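Local coordinates for protein alpha-toxin (Clostridium novyi, PDB 2VK9) that belongs to the TcdA/TcdB family of large clostridial toxins, its catalytic fragment combining a GT-A-type domain with an N-terminal helical domain, at residues T4-M9 and L25-L30; R18-Y23 and T61-S66; S110-E115 and M325-Y330; D284-P289 and T517-K522. One frame throughout, in Å; residues are numbered along the deposited sequence.

How the interactions relate
The four contacts form two pairs on opposite sides of the chain's centre. Interactions 1 and 2 lie in the N-terminal helical region, with centres 15 Å apart. They share helix 21-35 and meet where Met9 O lies 4.1 Å from Tyr23 OH. Interactions 3 and 4 have centres only 10 Å apart. Residues 325-330 reach interaction 4 through Tyr328, whose OH lies 3.1 Å from His518 N in a probable hydrogen bond, and Gln112 CB packs 3.5 Å from Asp519 OD2. Interaction 4 contains the sequence Asp284-Leu285-Asp286, which matches the DXD motif of GT-A domains. The centres of interactions 1 and 4 are about 51 Å apart, and those of interactions 2 and 4 about 54 Å.

Interaction 1 of 4, residues T4-M9 and L25-L30; sequences TREQLM and LILDAL
Thr4 O accepts a hydrogen bond from Asn34 ND2 of helix 21-35, and Leu30 CD1 lies 3.6 Å from Thr4 O. Leu30 has CG anti to its backbone nitrogen (chi1 -174°), which turns its branch toward the incoming chain; CD2 then reaches Met9 CB at 3.7 Å. Met9 carries most of the remaining apolar packing. Bends at chi2 and chi3 fold the Met9 chain, with CG 3.4 Å from Leu27 CD1. Met9 CE lies 3.8 Å from Ile26 CG2, where the two side chains cross at about a right angle. Glu6 behaves differently. Its extended chain crosses Leu27 and brings OE2 to 3.3 Å from Leu27 O, two acceptors with no bond between them. Asp28 OD1 is 4.6 Å from Glu6 OE2, and Glu31 OE2 is close to Glu6 OE1; this acidic surrounding could raise the proton affinity of Glu6. The arrangement is that of a short helical turn, residues 6-9, packed through Met9 onto the first helix of the N-terminal helical region, with Phe75 of helix 69-90 touching both Met9 and Leu30.

Interaction 2 of 4, residues R18-Y23 and T61-S66; sequences RKEPEY and TKYPSS
The start of helix 21-35, with Glu20 at its N-cap position, meets the end of helix 42-62, where Tyr63 begins a type I beta turn to Ser66. Across this surface junction Tyr63 OH donates to Glu22 OE2 at 2.6 Å. The acceptor lies in the plane of the ring at its edge, yet the hydroxyl approaches from above the carboxylate, 47° out of its plane. Glu22 bends at chi2 (-78°), which swings its carboxylate across Lys62; the pairing of OE1 with Lys62 NZ is long, 3.8 Å. The Tyr63 ring is flanked on both faces. Lys62 CG sits 3.6 Å above one, toward the rim, and Glu20 OE1 lies 4.0 Å above the opposite face, likewise offset. That glutamate is chiefly held elsewhere, by a salt bridge from Glu20 OE2 to Arg68 NH1 and a hydrogen bond between Glu20 OE1 and Tyr59 OH. With a phenol donor, a nearby ammonium and its own place in the first turn of helix 21-35, the Glu22 carboxylate is probably stabilised in its ionised form.

Interaction 3 of 4, residues S110-E115 and M325-Y330; sequences SDQSLE and MNNYPY
Glu115 presents a flat carboxylate that is bordered differently at its face and at its oxygens. Met325 CG lies over one face, 3.8 Å from Glu115 CD and somewhat offset from it. At the OE2 end, the backbone N of Asn326 arrives on the syn side, 21° out of the carboxylate plane, while Met325 CA and CG both lie near OE1 on that same face. OE2 is gripped by two successive amides: Asn326 N donates at 2.7 Å, with an N-H...O angle of 133°, and Asn327 N adds a weak bond to the same Glu115 OE2 at 3.1 Å. The bend of Glu115 at chi2 (-94°) folds the carboxylate over the Met325 side chain, which it crosses at a slant; Met325 CE reaches back to Glu115 CB at 3.8 Å. The side-chain amides of Gln112 and Asn327 come near each other, NE2 to ND2 4.2 Å. Behind the contact, Met325 also packs on Tyr116 and Met119. The contact thereby fastens the loop after helix 307-321 to the N-terminal end of helix 111-123 in the GT-A-type domain. Because one good and one weak backbone N-H donor meet OE2 while aliphatic carbons border OE1, negative charge on Glu115 is probably polarised toward OE2.

Interaction 4 of 4, residues D284-P289 and T517-K522; sequences DLDFLP and THDEFK
Hydrogen bonding joins the turn at Asp284-Phe287, whose Asp284-Leu285-Asp286 sequence matches the DXD motif of GT-A domains, to the start of helix 518-523. Thr517 OG1 donates to Asp286 O at 2.5 Å, with a C=O...O angle of 163°, nearly in line with the carbonyl. As the N-cap of the helix, the same hydroxyl weakly accepts from Glu520 N; chi1 of 64° sets OG1 between the backbone nitrogen and carbonyl carbon, where it can serve both. A water lies 3.0 Å from Leu285 O and 2.9 Å from Asp519 OD2, though it has more acceptors in reach than protons. Apolar contacts flank the hydrogen bond. Glu520 CG meets the edge of the Phe287 ring, 3.4 Å from CE1, and the ring stands perpendicular to the Glu520 carboxylate. On another side Leu288 CD1 packs 3.5 Å from Thr517 CG2. Charge is the third element. Asp286 OD1 is 4.4 Å from Asp519 OD2, and Asp286 OD2 is 4.3 Å from Glu520 OE1, while Ser523 OG bonds to Asp286 OD2. Three acidic side chains thus converge without a salt bridge between the segments, and the contact is held by the Thr517 hydroxyl on Asp286 O and by apolar packing.

Interaction 1 of 4, residues T4-M9 and L25-L30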
loop_
_atom_site.group_PDB
_atom_site.type_symbol
_atom_site.label_atom_id
_atom_site.label_comp_id
_atom_site.label_asym_id
_atom_site.label_seq_id
_atom_site.Cartn_x
_atom_site.Cartn_y
_atom_site.Cartn_z
ATOM N N THR A 4 -12.414 -32.002 12.660
ATOM C CA THR A 4 -13.140 -33.266 12.771
ATOM C C THR A 4 -12.257 -34.446 13.187
ATOM O O THR A 4 -11.034 -34.393 13.067
ATOM C CB THR A 4 -13.887 -33.584 11.465
ATOM O OG1 THR A 4 -12.937 -33.707 10.408
ATOM C CG2 THR A 4 -14.926 -32.507 11.118
ATOM N N ARG A 5 -12.893 -35.504 13.682
ATOM C CA ARG A 5 -12.196 -36.696 14.153
ATOM C C ARG A 5 -11.777 -37.589 12.970
ATOM O O ARG A 5 -12.395 -37.525 11.915
ATOM C CB ARG A 5 -13.104 -37.390 15.176
ATOM C CG ARG A 5 -13.249 -38.897 15.120
ATOM C CD ARG A 5 -14.671 -39.272 15.585
ATOM N NE ARG A 5 -14.779 -40.643 16.101
ATOM C CZ ARG A 5 -15.891 -41.380 16.040
ATOM N NH1 ARG A 5 -16.988 -40.883 15.474
ATOM N NH2 ARG A 5 -15.904 -42.620 16.529
ATOM N N GLU A 6 -10.715 -38.381 13.135
ATOM C CA GLU A 6 -10.187 -39.242 12.054
ATOM C C GLU A 6 -11.203 -40.254 11.533
ATOM O O GLU A 6 -11.278 -40.501 10.335
ATOM C CB GLU A 6 -8.915 -39.986 12.484
ATOM C CG GLU A 6 -8.245 -40.769 11.343
ATOM C CD GLU A 6 -7.400 -41.955 11.800
ATOM O OE1 GLU A 6 -7.472 -42.347 12.981
ATOM O OE2 GLU A 6 -6.662 -42.517 10.965
ATOM N N GLN A 7 -11.964 -40.853 12.442
ATOM C CA GLN A 7 -13.049 -41.759 12.077
ATOM C C GLN A 7 -14.141 -40.980 11.344
ATOM O O GLN A 7 -14.671 -41.424 10.327
ATOM C CB GLN A 7 -13.639 -42.397 13.336
ATOM C CG GLN A 7 -12.631 -42.685 14.446
ATOM C CD GLN A 7 -11.777 -43.918 14.161
ATOM O OE1 GLN A 7 -12.306 -45.030 13.980
ATOM N NE2 GLN A 7 -10.447 -43.730 14.130
ATOM N N LEU A 8 -14.411 -39.834 11.894
ATOM C CA LEU A 8 -15.405 -38.919 11.343
ATOM C C LEU A 8 -15.063 -38.529 9.909
ATOM O O LEU A 8 -15.913 -38.336 9.143
ATOM C CB LEU A 8 -15.521 -37.667 12.216
ATOM C CG LEU A 8 -16.545 -36.621 11.768
ATOM C CD1 LEU A 8 -17.952 -37.198 11.807
ATOM C CD2 LEU A 8 -16.448 -35.369 12.627
ATOM N N MET A 9 -13.797 -38.409 9.706
ATOM C CA MET A 9 -13.250 -38.056 8.399
ATOM C C MET A 9 -13.586 -39.081 7.300
ATOM O O MET A 9 -13.359 -38.822 6.120
ATOM C CB MET A 9 -11.744 -37.848 8.511
ATOM C CG MET A 9 -10.994 -38.030 7.220
ATOM S SD MET A 9 -11.118 -36.581 6.190
ATOM C CE MET A 9 -9.535 -35.858 6.587
ATOM N N LEU A 25 -1.660 -40.793 4.864
ATOM C CA LEU A 25 -0.836 -39.686 5.347
ATOM C C LEU A 25 -1.685 -38.569 5.967
ATOM O O LEU A 25 -1.374 -38.098 7.065
ATOM C CB LEU A 25 0.068 -39.130 4.240
ATOM C CG LEU A 25 1.310 -39.939 3.848
ATOM C CD1 LEU A 25 2.201 -39.129 2.923
ATOM C CD2 LEU A 25 2.096 -40.398 5.053
ATOM N N ILE A 26 -2.749 -38.173 5.262
ATOM C CA ILE A 26 -3.714 -37.189 5.748
ATOM C C ILE A 26 -4.354 -37.693 7.023
ATOM O O ILE A 26 -4.457 -36.956 7.999
ATOM C CB ILE A 26 -4.842 -36.946 4.727
ATOM C CG1 ILE A 26 -4.298 -36.290 3.464
ATOM C CG2 ILE A 26 -5.969 -36.111 5.336
ATOM C CD1 ILE A 26 -5.161 -36.537 2.247
ATOM N N LEU A 27 -4.782 -38.956 6.994
ATOM C CA LEU A 27 -5.475 -39.589 8.112
ATOM C C LEU A 27 -4.601 -39.669 9.344
ATOM O O LEU A 27 -5.109 -39.627 10.453
ATOM C CB LEU A 27 -5.943 -40.987 7.715
ATOM C CG LEU A 27 -7.435 -41.287 7.430
ATOM C CD1 LEU A 27 -8.261 -40.090 6.975
ATOM C CD2 LEU A 27 -7.520 -42.401 6.398
ATOM N N ASP A 28 -3.287 -39.780 9.140
ATOM C CA ASP A 28 -2.320 -39.815 10.243
ATOM C C ASP A 28 -2.051 -38.435 10.797
ATOM O O ASP A 28 -1.983 -38.261 12.011
ATOM C CB ASP A 28 -0.995 -40.436 9.804
ATOM C CG ASP A 28 -1.125 -41.900 9.441
ATOM O OD1 ASP A 28 -2.254 -42.449 9.489
ATOM O OD2 ASP A 28 -0.088 -42.502 9.096
ATOM N N ALA A 29 -1.881 -37.461 9.906
ATOM C CA ALA A 29 -1.710 -36.080 10.313
ATOM C C ALA A 29 -2.949 -35.556 11.049
ATOM O O ALA A 29 -2.826 -34.817 12.027
ATOM C CB ALA A 29 -1.380 -35.219 9.127
ATOM N N LEU A 30 -4.137 -35.951 10.598
ATOM C CA LEU A 30 -5.357 -35.605 11.309
ATOM C C LEU A 30 -5.438 -36.309 12.661
ATOM O O LEU A 30 -5.965 -35.755 13.624
ATOM C CB LEU A 30 -6.595 -35.936 10.480
ATOM C CG LEU A 30 -7.897 -35.453 11.126
ATOM C CD1 LEU A 30 -7.932 -33.941 11.199
ATOM C CD2 LEU A 30 -9.107 -35.973 10.400
#

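Interaction 2 of 4, residues R18-Y23 and T61-S66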
loop_
_atom_site.group_PDB
_atom_site.type_symbol
_atom_site.label_atom_id
_atom_site.label_comp_id
_atom_site.label_asym_id
_atom_site.label_seq_id
_atom_site.Cartn_x
_atom_site.Cartn_y
_atom_site.Cartn_z
ATOM N N ARG A 18 -9.937 -49.055 -1.905
ATOM C CA ARG A 18 -8.757 -49.166 -1.042
ATOM C C ARG A 18 -8.229 -47.796 -0.675
ATOM O O ARG A 18 -8.336 -46.856 -1.461
ATOM C CB ARG A 18 -7.654 -49.967 -1.734
ATOM C CG ARG A 18 -7.968 -51.455 -1.888
ATOM C CD ARG A 18 -6.849 -52.199 -2.636
ATOM N NE ARG A 18 -5.687 -52.479 -1.780
ATOM C CZ ARG A 18 -5.618 -53.475 -0.888
ATOM N NH1 ARG A 18 -6.644 -54.305 -0.712
ATOM N NH2 ARG A 18 -4.519 -53.642 -0.160
ATOM N N LYS A 19 -7.684 -47.681 0.532
ATOM C CA LYS A 19 -7.075 -46.434 0.978
ATOM C C LYS A 19 -5.716 -46.290 0.305
ATOM O O LYS A 19 -4.907 -47.213 0.332
ATOM C CB LYS A 19 -6.912 -46.420 2.502
ATOM C CG LYS A 19 -8.204 -46.296 3.325
ATOM C CD LYS A 19 -7.952 -46.801 4.752
ATOM C CE LYS A 19 -9.118 -46.530 5.678
ATOM N NZ LYS A 19 -10.390 -47.240 5.312
ATOM N N GLU A 20 -5.470 -45.141 -0.315
ATOM C CA GLU A 20 -4.168 -44.868 -0.899
ATOM C C GLU A 20 -3.177 -44.468 0.209
ATOM O O GLU A 20 -3.589 -43.949 1.254
ATOM C CB GLU A 20 -4.272 -43.780 -1.965
ATOM C CG GLU A 20 -5.320 -44.029 -3.058
ATOM C CD GLU A 20 -6.684 -43.379 -2.764
ATOM O OE1 GLU A 20 -7.308 -42.845 -3.711
ATOM O OE2 GLU A 20 -7.135 -43.390 -1.592
ATOM N N PRO A 21 -1.871 -44.755 0.014
ATOM C CA PRO A 21 -0.873 -44.293 0.982
ATOM C C PRO A 21 -0.947 -42.793 1.295
ATOM O O PRO A 21 -0.899 -42.423 2.470
ATOM C CB PRO A 21 0.469 -44.665 0.333
ATOM C CG PRO A 21 0.159 -45.114 -1.033
ATOM C CD PRO A 21 -1.254 -45.564 -1.052
ATOM N N GLU A 22 -1.087 -41.944 0.279
ATOM C CA GLU A 22 -1.205 -40.492 0.516
ATOM C C GLU A 22 -2.521 -40.042 1.177
ATOM O O GLU A 22 -2.600 -38.937 1.716
ATOM C CB GLU A 22 -0.878 -39.654 -0.737
ATOM C CG GLU A 22 -1.282 -40.255 -2.062
ATOM C CD GLU A 22 -0.326 -41.341 -2.553
ATOM O OE1 GLU A 22 0.904 -41.115 -2.595
ATOM O OE2 GLU A 22 -0.817 -42.429 -2.913
ATOM N N TYR A 23 -3.539 -40.901 1.137
ATOM C CA TYR A 23 -4.770 -40.703 1.902
ATOM C C TYR A 23 -4.516 -41.037 3.362
ATOM O O TYR A 23 -4.929 -40.292 4.247
ATOM C CB TYR A 23 -5.907 -41.558 1.327
ATOM C CG TYR A 23 -7.254 -41.493 2.050
ATOM C CD1 TYR A 23 -7.733 -40.302 2.607
ATOM C CD2 TYR A 23 -8.066 -42.631 2.143
ATOM C CE1 TYR A 23 -8.967 -40.257 3.252
ATOM C CE2 TYR A 23 -9.301 -42.589 2.782
ATOM C CZ TYR A 23 -9.744 -41.399 3.328
ATOM O OH TYR A 23 -10.963 -41.355 3.956
ATOM N N THR A 61 -3.747 -33.899 -6.267
ATOM C CA THR A 61 -2.893 -33.785 -7.422
ATOM C C THR A 61 -2.632 -35.160 -8.018
ATOM O O THR A 61 -2.760 -35.344 -9.229
ATOM C CB THR A 61 -1.613 -33.030 -7.068
ATOM O OG1 THR A 61 -1.934 -31.635 -6.974
ATOM C CG2 THR A 61 -0.514 -33.247 -8.124
ATOM N N LYS A 62 -2.284 -36.122 -7.165
ATOM C CA LYS A 62 -2.017 -37.474 -7.622
ATOM C C LYS A 62 -3.267 -38.146 -8.195
ATOM O O LYS A 62 -3.183 -38.880 -9.175
ATOM C CB LYS A 62 -1.416 -38.327 -6.512
ATOM C CG LYS A 62 -1.027 -39.700 -6.997
ATOM C CD LYS A 62 0.099 -40.300 -6.211
ATOM C CE LYS A 62 0.665 -41.484 -6.983
ATOM N NZ LYS A 62 1.553 -42.311 -6.121
ATOM N N TYR A 63 -4.422 -37.877 -7.595
ATOM C CA TYR A 63 -5.683 -38.427 -8.083
ATOM C C TYR A 63 -6.683 -37.323 -8.398
ATOM O O TYR A 63 -7.622 -37.108 -7.621
ATOM C CB TYR A 63 -6.271 -39.382 -7.050
ATOM C CG TYR A 63 -5.243 -40.305 -6.478
ATOM C CD1 TYR A 63 -4.734 -40.101 -5.199
ATOM C CD2 TYR A 63 -4.748 -41.364 -7.226
ATOM C CE1 TYR A 63 -3.771 -40.952 -4.670
ATOM C CE2 TYR A 63 -3.783 -42.218 -6.715
ATOM C CZ TYR A 63 -3.301 -42.011 -5.440
ATOM O OH TYR A 63 -2.347 -42.856 -4.941
ATOM N N PRO A 64 -6.493 -36.617 -9.534
ATOM C CA PRO A 64 -7.399 -35.528 -9.902
ATOM C C PRO A 64 -8.851 -35.974 -10.001
ATOM O O PRO A 64 -9.767 -35.192 -9.744
ATOM C CB PRO A 64 -6.895 -35.093 -11.284
ATOM C CG PRO A 64 -6.007 -36.186 -11.743
ATOM C CD PRO A 64 -5.424 -36.790 -10.531
ATOM N N SER A 65 -9.063 -37.230 -10.358
ATOM C CA SER A 65 -10.422 -37.701 -10.597
ATOM C C SER A 65 -11.023 -38.514 -9.433
ATOM O O SER A 65 -12.086 -39.105 -9.582
ATOM C CB SER A 65 -10.488 -38.473 -11.927
ATOM O OG SER A 65 -9.592 -39.577 -11.919
ATOM N N SER A 66 -10.352 -38.516 -8.282
ATOM C CA SER A 66 -10.771 -39.330 -7.139
ATOM C C SER A 66 -12.102 -38.895 -6.585
ATOM O O SER A 66 -12.445 -37.721 -6.617
ATOM C CB SER A 66 -9.746 -39.286 -6.018
ATOM O OG SER A 66 -10.252 -39.936 -4.866
#

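Interaction 3 of 4, residues S110-E115 and M325-Y330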
loop_
_atom_site.group_PDB
_atom_site.type_symbol
_atom_site.label_atom_id
_atom_site.label_comp_id
_atom_site.label_asym_id
_atom_site.label_seq_id
_atom_site.Cartn_x
_atom_site.Cartn_y
_atom_site.Cartn_z
ATOM N N SER A 110 3.685 19.503 4.070
ATOM C CA SER A 110 2.686 20.568 4.064
ATOM C C SER A 110 2.325 20.942 5.492
ATOM O O SER A 110 2.613 20.190 6.430
ATOM C CB SER A 110 1.440 20.151 3.292
ATOM O OG SER A 110 0.641 19.281 4.061
ATOM N N ASP A 111 1.705 22.107 5.654
ATOM C CA ASP A 111 1.316 22.587 6.972
ATOM C C ASP A 111 0.110 21.845 7.528
ATOM O O ASP A 111 -0.039 21.734 8.741
ATOM C CB ASP A 111 1.061 24.096 6.947
ATOM C CG ASP A 111 2.346 24.910 6.805
ATOM O OD1 ASP A 111 3.444 24.302 6.741
ATOM O OD2 ASP A 111 2.257 26.160 6.766
ATOM N N GLN A 112 -0.750 21.330 6.652
ATOM C CA GLN A 112 -1.862 20.502 7.106
ATOM C C GLN A 112 -1.342 19.233 7.766
ATOM O O GLN A 112 -1.850 18.828 8.813
ATOM C CB GLN A 112 -2.806 20.137 5.964
ATOM C CG GLN A 112 -3.717 21.260 5.519
ATOM C CD GLN A 112 -3.090 22.143 4.435
ATOM O OE1 GLN A 112 -1.873 22.095 4.170
ATOM N NE2 GLN A 112 -3.931 22.962 3.798
ATOM N N SER A 113 -0.324 18.619 7.155
ATOM C CA SER A 113 0.303 17.419 7.711
ATOM C C SER A 113 0.851 17.657 9.107
ATOM O O SER A 113 0.763 16.767 9.948
ATOM C CB SER A 113 1.417 16.895 6.810
ATOM O OG SER A 113 0.909 16.453 5.564
ATOM N N LEU A 114 1.409 18.848 9.353
ATOM C CA LEU A 114 1.890 19.220 10.690
ATOM C C LEU A 114 0.760 19.287 11.711
ATOM O O LEU A 114 0.975 19.030 12.895
ATOM C CB LEU A 114 2.630 20.557 10.679
ATOM C CG LEU A 114 3.894 20.719 9.855
ATOM C CD1 LEU A 114 4.568 21.998 10.190
ATOM C CD2 LEU A 114 4.837 19.610 10.095
ATOM N N GLU A 115 -0.434 19.647 11.245
ATOM C CA GLU A 115 -1.623 19.672 12.086
ATOM C C GLU A 115 -2.081 18.248 12.384
ATOM O O GLU A 115 -2.316 17.909 13.546
ATOM C CB GLU A 115 -2.747 20.462 11.418
ATOM C CG GLU A 115 -2.543 21.976 11.366
ATOM C CD GLU A 115 -3.195 22.734 12.533
ATOM O OE1 GLU A 115 -3.058 22.311 13.717
ATOM O OE2 GLU A 115 -3.837 23.778 12.257
ATOM N N MET A 325 -7.356 22.325 15.705
ATOM C CA MET A 325 -6.565 22.639 14.524
ATOM C C MET A 325 -6.851 24.076 14.122
ATOM O O MET A 325 -7.995 24.525 14.177
ATOM C CB MET A 325 -6.973 21.725 13.371
ATOM C CG MET A 325 -6.141 20.479 13.204
ATOM S SD MET A 325 -7.126 19.193 12.427
ATOM C CE MET A 325 -5.959 18.512 11.275
ATOM N N ASN A 326 -5.820 24.799 13.711
ATOM C CA ASN A 326 -6.004 26.186 13.314
ATOM C C ASN A 326 -6.440 26.392 11.871
ATOM O O ASN A 326 -6.929 27.462 11.509
ATOM C CB ASN A 326 -4.745 26.985 13.603
ATOM C CG ASN A 326 -4.760 27.588 14.980
ATOM O OD1 ASN A 326 -5.820 27.994 15.480
ATOM N ND2 ASN A 326 -3.585 27.664 15.608
ATOM N N ASN A 327 -6.276 25.364 11.051
ATOM C CA ASN A 327 -6.474 25.517 9.627
ATOM C C ASN A 327 -7.305 24.368 9.094
ATOM O O ASN A 327 -6.862 23.603 8.242
ATOM C CB ASN A 327 -5.109 25.602 8.929
ATOM C CG ASN A 327 -5.200 26.102 7.495
ATOM O OD1 ASN A 327 -6.239 26.603 7.059
ATOM N ND2 ASN A 327 -4.103 25.960 6.750
ATOM N N TYR A 328 -8.515 24.240 9.622
ATOM C CA TYR A 328 -9.433 23.219 9.148
ATOM C C TYR A 328 -10.809 23.836 8.942
ATOM O O TYR A 328 -11.674 23.741 9.819
ATOM C CB TYR A 328 -9.473 22.050 10.132
ATOM C CG TYR A 328 -9.806 20.718 9.502
ATOM C CD1 TYR A 328 -11.090 20.186 9.600
ATOM C CD2 TYR A 328 -8.841 19.986 8.816
ATOM C CE1 TYR A 328 -11.405 18.960 9.032
ATOM C CE2 TYR A 328 -9.145 18.763 8.242
ATOM C CZ TYR A 328 -10.430 18.256 8.356
ATOM O OH TYR A 328 -10.751 17.046 7.800
ATOM N N PRO A 329 -11.005 24.499 7.781
ATOM C CA PRO A 329 -12.253 25.201 7.435
ATOM C C PRO A 329 -13.480 24.286 7.321
ATOM O O PRO A 329 -13.333 23.076 7.126
ATOM C CB PRO A 329 -11.933 25.837 6.078
ATOM C CG PRO A 329 -10.793 25.066 5.542
ATOM C CD PRO A 329 -9.995 24.631 6.714
ATOM N N TYR A 330 -14.676 24.863 7.448
ATOM C CA TYR A 330 -15.932 24.122 7.273
ATOM C C TYR A 330 -16.239 23.869 5.794
ATOM O O TYR A 330 -17.293 24.263 5.300
ATOM C CB TYR A 330 -17.095 24.882 7.905
ATOM C CG TYR A 330 -17.205 24.749 9.401
ATOM C CD1 TYR A 330 -16.755 25.757 10.243
ATOM C CD2 TYR A 330 -17.783 23.618 9.979
ATOM C CE1 TYR A 330 -16.870 25.640 11.626
ATOM C CE2 TYR A 330 -17.902 23.488 11.356
ATOM C CZ TYR A 330 -17.442 24.500 12.175
ATOM O OH TYR A 330 -17.553 24.375 13.541
#

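Interaction 4 of 4, residues D284-P289 and T517-K522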
loop_
_atom_site.group_PDB
_atom_site.type_symbol
_atom_site.label_atom_id
_atom_site.label_comp_id
_atom_site.label_asym_id
_atom_site.label_seq_id
_atom_site.Cartn_x
_atom_site.Cartn_y
_atom_site.Cartn_z
ATOM N N ASP A 284 -0.808 6.783 7.499
ATOM C CA ASP A 284 -0.695 7.786 6.467
ATOM C C ASP A 284 -1.031 9.140 7.081
ATOM O O ASP A 284 -1.979 9.249 7.872
ATOM C CB ASP A 284 -1.707 7.460 5.386
ATOM C CG ASP A 284 -1.271 7.914 4.017
ATOM O OD1 ASP A 284 -1.484 9.119 3.693
ATOM O OD2 ASP A 284 -0.738 7.050 3.263
ATOM N N LEU A 285 -0.262 10.171 6.725
ATOM C CA LEU A 285 -0.509 11.533 7.227
ATOM C C LEU A 285 -1.854 12.176 6.800
ATOM O O LEU A 285 -2.213 13.258 7.275
ATOM C CB LEU A 285 0.671 12.444 6.896
ATOM C CG LEU A 285 1.828 12.365 7.889
ATOM C CD1 LEU A 285 3.149 12.783 7.256
ATOM C CD2 LEU A 285 1.524 13.204 9.120
ATOM N N ASP A 286 -2.599 11.504 5.926
ATOM C CA ASP A 286 -3.943 11.941 5.551
ATOM C C ASP A 286 -5.010 11.499 6.532
ATOM O O ASP A 286 -6.113 12.010 6.504
ATOM C CB ASP A 286 -4.295 11.384 4.183
ATOM C CG ASP A 286 -3.480 12.006 3.091
ATOM O OD1 ASP A 286 -2.840 13.057 3.358
ATOM O OD2 ASP A 286 -3.484 11.451 1.969
ATOM N N PHE A 287 -4.693 10.525 7.374
ATOM C CA PHE A 287 -5.655 10.020 8.333
ATOM C C PHE A 287 -5.474 10.736 9.651
ATOM O O PHE A 287 -4.451 11.378 9.883
ATOM C CB PHE A 287 -5.490 8.518 8.522
ATOM C CG PHE A 287 -5.943 7.696 7.341
ATOM C CD1 PHE A 287 -6.248 8.291 6.115
ATOM C CD2 PHE A 287 -6.035 6.314 7.448
ATOM C CE1 PHE A 287 -6.657 7.519 5.023
ATOM C CE2 PHE A 287 -6.440 5.536 6.359
ATOM C CZ PHE A 287 -6.749 6.139 5.147
ATOM N N LEU A 288 -6.481 10.634 10.505
ATOM C CA LEU A 288 -6.464 11.281 11.796
ATOM C C LEU A 288 -6.927 10.257 12.791
ATOM O O LEU A 288 -7.460 9.226 12.391
ATOM C CB LEU A 288 -7.403 12.481 11.789
ATOM C CG LEU A 288 -6.860 13.736 11.101
ATOM C CD1 LEU A 288 -7.962 14.739 10.854
ATOM C CD2 LEU A 288 -5.765 14.370 11.926
ATOM N N PRO A 289 -6.689 10.501 14.091
ATOM C CA PRO A 289 -7.230 9.606 15.108
ATOM C C PRO A 289 -8.723 9.357 14.940
ATOM O O PRO A 289 -9.435 10.216 14.428
ATOM C CB PRO A 289 -6.950 10.335 16.425
ATOM C CG PRO A 289 -6.384 11.651 16.065
ATOM C CD PRO A 289 -5.867 11.565 14.681
ATOM N N THR A 517 -11.028 13.003 5.772
ATOM C CA THR A 517 -10.331 14.245 6.058
ATOM C C THR A 517 -10.105 15.001 4.767
ATOM O O THR A 517 -10.098 14.407 3.687
ATOM C CB THR A 517 -8.974 13.973 6.707
ATOM O OG1 THR A 517 -8.143 13.281 5.776
ATOM C CG2 THR A 517 -9.137 13.122 7.943
ATOM N N HIS A 518 -9.907 16.307 4.879
ATOM C CA HIS A 518 -9.688 17.149 3.709
ATOM C C HIS A 518 -8.552 16.651 2.828
ATOM O O HIS A 518 -8.725 16.511 1.621
ATOM C CB HIS A 518 -9.441 18.598 4.123
ATOM C CG HIS A 518 -10.582 19.208 4.865
ATOM N ND1 HIS A 518 -10.473 20.398 5.547
ATOM C CD2 HIS A 518 -11.854 18.782 5.049
ATOM C CE1 HIS A 518 -11.633 20.688 6.108
ATOM N NE2 HIS A 518 -12.486 19.719 5.827
ATOM N N ASP A 519 -7.399 16.373 3.432
ATOM C CA ASP A 519 -6.238 15.925 2.675
ATOM C C ASP A 519 -6.467 14.552 2.037
ATOM O O ASP A 519 -5.842 14.225 1.039
ATOM C CB ASP A 519 -4.974 15.931 3.545
ATOM C CG ASP A 519 -4.375 17.329 3.722
ATOM O OD1 ASP A 519 -5.138 18.313 3.854
ATOM O OD2 ASP A 519 -3.130 17.446 3.746
ATOM N N GLU A 520 -7.371 13.759 2.599
ATOM C CA GLU A 520 -7.676 12.457 2.023
ATOM C C GLU A 520 -8.556 12.568 0.785
ATOM O O GLU A 520 -8.375 11.824 -0.183
ATOM C CB GLU A 520 -8.357 11.560 3.040
ATOM C CG GLU A 520 -7.750 10.171 3.108
ATOM C CD GLU A 520 -7.933 9.350 1.847
ATOM O OE1 GLU A 520 -6.919 9.021 1.190
ATOM O OE2 GLU A 520 -9.093 9.024 1.526
ATOM N N PHE A 521 -9.518 13.486 0.830
ATOM C CA PHE A 521 -10.371 13.753 -0.314
ATOM C C PHE A 521 -9.586 14.401 -1.438
ATOM O O PHE A 521 -9.917 14.221 -2.611
ATOM C CB PHE A 521 -11.556 14.632 0.077
ATOM C CG PHE A 521 -12.516 13.965 1.008
ATOM C CD1 PHE A 521 -13.043 14.651 2.086
ATOM C CD2 PHE A 521 -12.884 12.639 0.816
ATOM C CE1 PHE A 521 -13.931 14.032 2.956
ATOM C CE2 PHE A 521 -13.768 12.011 1.680
ATOM C CZ PHE A 521 -14.292 12.711 2.754
ATOM N N LYS A 522 -8.542 15.142 -1.083
ATOM C CA LYS A 522 -7.698 15.768 -2.082
ATOM C C LYS A 522 -6.841 14.725 -2.798
ATOM O O LYS A 522 -6.527 14.877 -3.975
ATOM C CB LYS A 522 -6.852 16.879 -1.467
ATOM C CG LYS A 522 -6.494 17.958 -2.470
ATOM C CD LYS A 522 -6.008 19.240 -1.805
ATOM C CE LYS A 522 -5.650 20.290 -2.873
ATOM N NZ LYS A 522 -5.010 21.504 -2.282
HETATM O O HOH W 1 -1.747 15.514 5.387
#